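Long-range contact in apical membrane antigen AMA1 (Toxoplasma gondii ME49, PDB 4YIV), which helps the parasite invade host cells as part of the moving junction, the ring formed between parasite and host membranes: residues Y155-V160 with I170-M175. Numbering follows the deposited sequence.
Sequences YRYPFV and ILYVSM. With GOL (glycerol), chain K.
Phe159 and Ile170 face each other as an antiparallel, non-hydrogen-bonded pair where neighbouring strands of a five-stranded sheet of this AMA1 ectodomain meet. Both side chains leave the same face of the sheet, toward helix 132-141, where bulky apolar residues suit burial. Beside the pair, Leu171 N donates an almost straight bond (176°) to Pro158 O, 2.9 Å away; proline, lacking an N-H, can still serve as acceptor. Farther along, Val160 CG2 meets Leu171 CD1 at 3.9 Å, both residues also against Tyr212. Tyr157 CB completes the packed part, 3.6 Å from Ile170 CG2, the two side chains crossing at about a right angle. On the solvent side, the Tyr157 ring lies alongside that of exposed Tyr172, the planes inclined at 40°.

Beyond Pro158, whose CD rests 3.6 Å from Ser174 CB, the contact turns polar. Tyr155, with CG anti to the backbone N (chi1 -168°), brings its OH to 2.8 Å from Ser174 OG, which lies at the ring's edge, near its plane. Arg53 O also bonds Tyr155 OH. These clustered hydroxyls could pair with a polar partner, here O3 of a glycerol probably from the crystallisation liquor, whereas apolar side chains and a single backbone bond join the segments at the strand ends.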
ATOM      1  N   TYR A 155     -21.348   4.866  -1.017  1.00 25.47           N
ATOM      2  CA  TYR A 155     -19.994   5.418  -1.167  1.00 21.03           C
ATOM      3  C   TYR A 155     -19.294   5.270   0.175  1.00 23.49           C
ATOM      4  O   TYR A 155     -19.822   5.727   1.191  1.00 24.07           O
ATOM      5  CB  TYR A 155     -20.010   6.899  -1.570  1.00 24.01           C
ATOM      6  CG  TYR A 155     -18.626   7.372  -1.997  1.00 23.12           C
ATOM      7  CD1 TYR A 155     -17.641   7.669  -1.051  1.00 24.70           C
ATOM      8  CD2 TYR A 155     -18.284   7.442  -3.336  1.00 23.34           C
ATOM      9  CE1 TYR A 155     -16.372   8.065  -1.438  1.00 26.02           C
ATOM     10  CE2 TYR A 155     -17.021   7.832  -3.734  1.00 23.19           C
ATOM     11  CZ  TYR A 155     -16.059   8.126  -2.765  1.00 23.51           C
ATOM     12  OH  TYR A 155     -14.779   8.495  -3.101  1.00 22.70           O
ATOM     13  N   ARG A 156     -18.121   4.653   0.185  1.00 23.00           N
ATOM     14  CA  ARG A 156     -17.346   4.524   1.409  1.00 22.16           C
ATOM     15  C   ARG A 156     -16.001   5.261   1.295  1.00 21.60           C
ATOM     16  O   ARG A 156     -15.255   5.091   0.318  1.00 23.59           O
ATOM     17  CB  ARG A 156     -17.119   3.042   1.730  1.00 22.69           C
ATOM     18  CG  ARG A 156     -18.371   2.291   1.992  1.00 23.38           C
ATOM     19  CD  ARG A 156     -18.051   0.828   2.143  1.00 24.08           C
ATOM     20  NE  ARG A 156     -19.200   0.057   2.596  1.00 28.14           N
ATOM     21  CZ  ARG A 156     -20.153  -0.440   1.807  1.00 33.47           C
ATOM     22  NH1 ARG A 156     -20.123  -0.255   0.480  1.00 29.64           N
ATOM     23  NH2 ARG A 156     -21.139  -1.131   2.358  1.00 32.75           N
ATOM     24  N   TYR A 157     -15.708   6.099   2.286  1.00 21.89           N
ATOM     25  CA  TYR A 157     -14.471   6.865   2.303  1.00 21.53           C
ATOM     26  C   TYR A 157     -13.274   5.992   2.627  1.00 22.36           C
ATOM     27  O   TYR A 157     -13.406   5.018   3.398  1.00 22.59           O
ATOM     28  CB  TYR A 157     -14.543   7.975   3.349  1.00 24.15           C
ATOM     29  CG  TYR A 157     -15.703   8.897   3.191  1.00 26.53           C
ATOM     30  CD1 TYR A 157     -15.749   9.846   2.161  1.00 26.07           C
ATOM     31  CD2 TYR A 157     -16.747   8.841   4.089  1.00 26.90           C
ATOM     32  CE1 TYR A 157     -16.841  10.697   2.043  1.00 31.12           C
ATOM     33  CE2 TYR A 157     -17.818   9.678   3.990  1.00 32.81           C
ATOM     34  CZ  TYR A 157     -17.871  10.610   2.973  1.00 32.38           C
ATOM     35  OH  TYR A 157     -18.977  11.443   2.904  1.00 36.92           O
ATOM     36  N   PRO A 158     -12.096   6.354   2.081  1.00 19.85           N
ATOM     37  CA  PRO A 158     -10.862   5.679   2.480  1.00 19.11           C
ATOM     38  C   PRO A 158     -10.437   6.096   3.896  1.00 18.49           C
ATOM     39  O   PRO A 158     -11.012   7.026   4.496  1.00 20.09           O
ATOM     40  CB  PRO A 158      -9.869   6.110   1.399  1.00 18.32           C
ATOM     41  CG  PRO A 158     -10.328   7.505   1.032  1.00 20.64           C
ATOM     42  CD  PRO A 158     -11.840   7.431   1.096  1.00 22.17           C
ATOM     43  N   PHE A 159      -9.485   5.370   4.460  1.00 20.49           N
ATOM     44  CA  PHE A 159      -9.057   5.635   5.820  1.00 19.87           C
ATOM     45  C   PHE A 159      -7.549   5.780   5.888  1.00 19.45           C
ATOM     46  O   PHE A 159      -6.830   5.307   5.013  1.00 17.33           O
ATOM     47  CB  PHE A 159      -9.493   4.496   6.804  1.00 20.43           C
ATOM     48  CG  PHE A 159      -8.765   3.209   6.593  1.00 20.40           C
ATOM     49  CD1 PHE A 159      -9.237   2.281   5.691  1.00 18.57           C
ATOM     50  CD2 PHE A 159      -7.581   2.927   7.277  1.00 22.12           C
ATOM     51  CE1 PHE A 159      -8.568   1.090   5.461  1.00 19.37           C
ATOM     52  CE2 PHE A 159      -6.900   1.726   7.052  1.00 23.23           C
ATOM     53  CZ  PHE A 159      -7.412   0.797   6.130  1.00 20.85           C
ATOM     54  N   VAL A 160      -7.092   6.384   6.985  1.00 19.92           N
ATOM     55  CA  VAL A 160      -5.691   6.298   7.368  1.00 21.15           C
ATOM     56  C   VAL A 160      -5.648   5.845   8.824  1.00 19.87           C
ATOM     57  O   VAL A 160      -6.270   6.459   9.715  1.00 21.85           O
ATOM     58  CB  VAL A 160      -4.922   7.657   7.190  1.00 21.68           C
ATOM     59  CG1 VAL A 160      -3.537   7.576   7.826  1.00 21.66           C
ATOM     60  CG2 VAL A 160      -4.804   8.018   5.698  1.00 24.27           C
ATOM     61  N   ILE A 170     -11.014   8.830   8.933  1.00 20.80           N
ATOM     62  CA  ILE A 170     -11.875   8.674   7.775  1.00 23.51           C
ATOM     63  C   ILE A 170     -11.658   9.903   6.923  1.00 22.90           C
ATOM     64  O   ILE A 170     -11.827  11.009   7.414  1.00 24.94           O
ATOM     65  CB  ILE A 170     -13.368   8.574   8.156  1.00 26.53           C
ATOM     66  CG1 ILE A 170     -13.630   7.394   9.087  1.00 27.56           C
ATOM     67  CG2 ILE A 170     -14.224   8.457   6.883  1.00 27.04           C
ATOM     68  CD1 ILE A 170     -13.156   6.096   8.578  1.00 25.27           C
ATOM     69  N   LEU A 171     -11.271   9.714   5.665  1.00 21.16           N
ATOM     70  CA  LEU A 171     -10.978  10.846   4.792  1.00 20.60           C
ATOM     71  C   LEU A 171     -12.164  11.213   3.913  1.00 23.67           C
ATOM     72  O   LEU A 171     -12.502  10.505   2.974  1.00 23.97           O
ATOM     73  CB  LEU A 171      -9.776  10.536   3.898  1.00 21.41           C
ATOM     74  CG  LEU A 171      -8.477  10.155   4.602  1.00 20.89           C
ATOM     75  CD1 LEU A 171      -7.368  10.078   3.583  1.00 26.35           C
ATOM     76  CD2 LEU A 171      -8.109  11.130   5.747  1.00 25.01           C
ATOM     77  N   TYR A 172     -12.783  12.331   4.228  1.00 24.38           N
ATOM     78  CA  TYR A 172     -13.839  12.892   3.404  1.00 22.96           C
ATOM     79  C   TYR A 172     -13.353  13.218   1.982  1.00 25.17           C
ATOM     80  O   TYR A 172     -14.109  13.096   1.028  1.00 26.26           O
ATOM     81  CB  TYR A 172     -14.381  14.128   4.075  1.00 26.31           C
ATOM     82  CG  TYR A 172     -15.525  14.780   3.324  1.00 29.28           C
ATOM     83  CD1 TYR A 172     -16.810  14.257   3.390  1.00 34.24           C
ATOM     84  CD2 TYR A 172     -15.311  15.895   2.534  1.00 32.83           C
ATOM     85  CE1 TYR A 172     -17.847  14.837   2.718  1.00 37.87           C
ATOM     86  CE2 TYR A 172     -16.351  16.494   1.847  1.00 36.10           C
ATOM     87  CZ  TYR A 172     -17.621  15.954   1.948  1.00 41.83           C
ATOM     88  OH  TYR A 172     -18.672  16.520   1.270  1.00 48.13           O
ATOM     89  N   VAL A 173     -12.091  13.626   1.850  1.00 23.02           N
ATOM     90  CA  VAL A 173     -11.480  13.824   0.533  1.00 23.68           C
ATOM     91  C   VAL A 173     -10.827  12.516   0.114  1.00 23.04           C
ATOM     92  O   VAL A 173      -9.869  12.087   0.729  1.00 21.85           O
ATOM     93  CB  VAL A 173     -10.447  14.962   0.545  1.00 24.35           C
ATOM     94  CG1 VAL A 173      -9.795  15.134  -0.817  1.00 24.18           C
ATOM     95  CG2 VAL A 173     -11.093  16.257   0.936  1.00 26.24           C
ATOM     96  N   SER A 174     -11.372  11.873  -0.916  1.00 20.51           N
ATOM     97  CA  SER A 174     -10.868  10.592  -1.367  1.00 20.19           C
ATOM     98  C   SER A 174      -9.945  10.796  -2.547  1.00 20.71           C
ATOM     99  O   SER A 174      -9.369   9.855  -3.060  1.00 19.99           O
ATOM    100  CB  SER A 174     -12.022   9.679  -1.749  1.00 23.39           C
ATOM    101  OG  SER A 174     -12.812  10.391  -2.680  1.00 25.90           O
ATOM    102  N   MET A 175      -9.805  12.040  -2.997  1.00 18.47           N
ATOM    103  CA  MET A 175      -8.817  12.329  -4.049  1.00 19.80           C
ATOM    104  C   MET A 175      -7.427  12.061  -3.521  1.00 20.78           C
ATOM    105  O   MET A 175      -7.177  12.190  -2.314  1.00 18.35           O
ATOM    106  CB  MET A 175      -8.903  13.787  -4.523  1.00 20.82           C
ATOM    107  CG  MET A 175     -10.257  14.130  -5.110  1.00 22.69           C
ATOM    108  SD  MET A 175     -10.259  15.772  -5.870  1.00 26.12           S
ATOM    109  CE  MET A 175     -10.242  16.845  -4.431  1.00 22.87           C
TER
HETATM  110  C1  GOL K 510     -17.868  12.553  -2.474  1.00 55.58           C
HETATM  111  O1  GOL K 510     -18.589  11.746  -1.558  1.00 50.46           O
HETATM  112  C2  GOL K 510     -16.461  12.017  -2.629  1.00 52.26           C
HETATM  113  O2  GOL K 510     -15.802  12.842  -3.588  1.00 53.57           O
HETATM  114  C3  GOL K 510     -15.797  12.156  -1.274  1.00 46.75           C
HETATM  115  O3  GOL K 510     -14.644  11.354  -1.191  1.00 38.94           O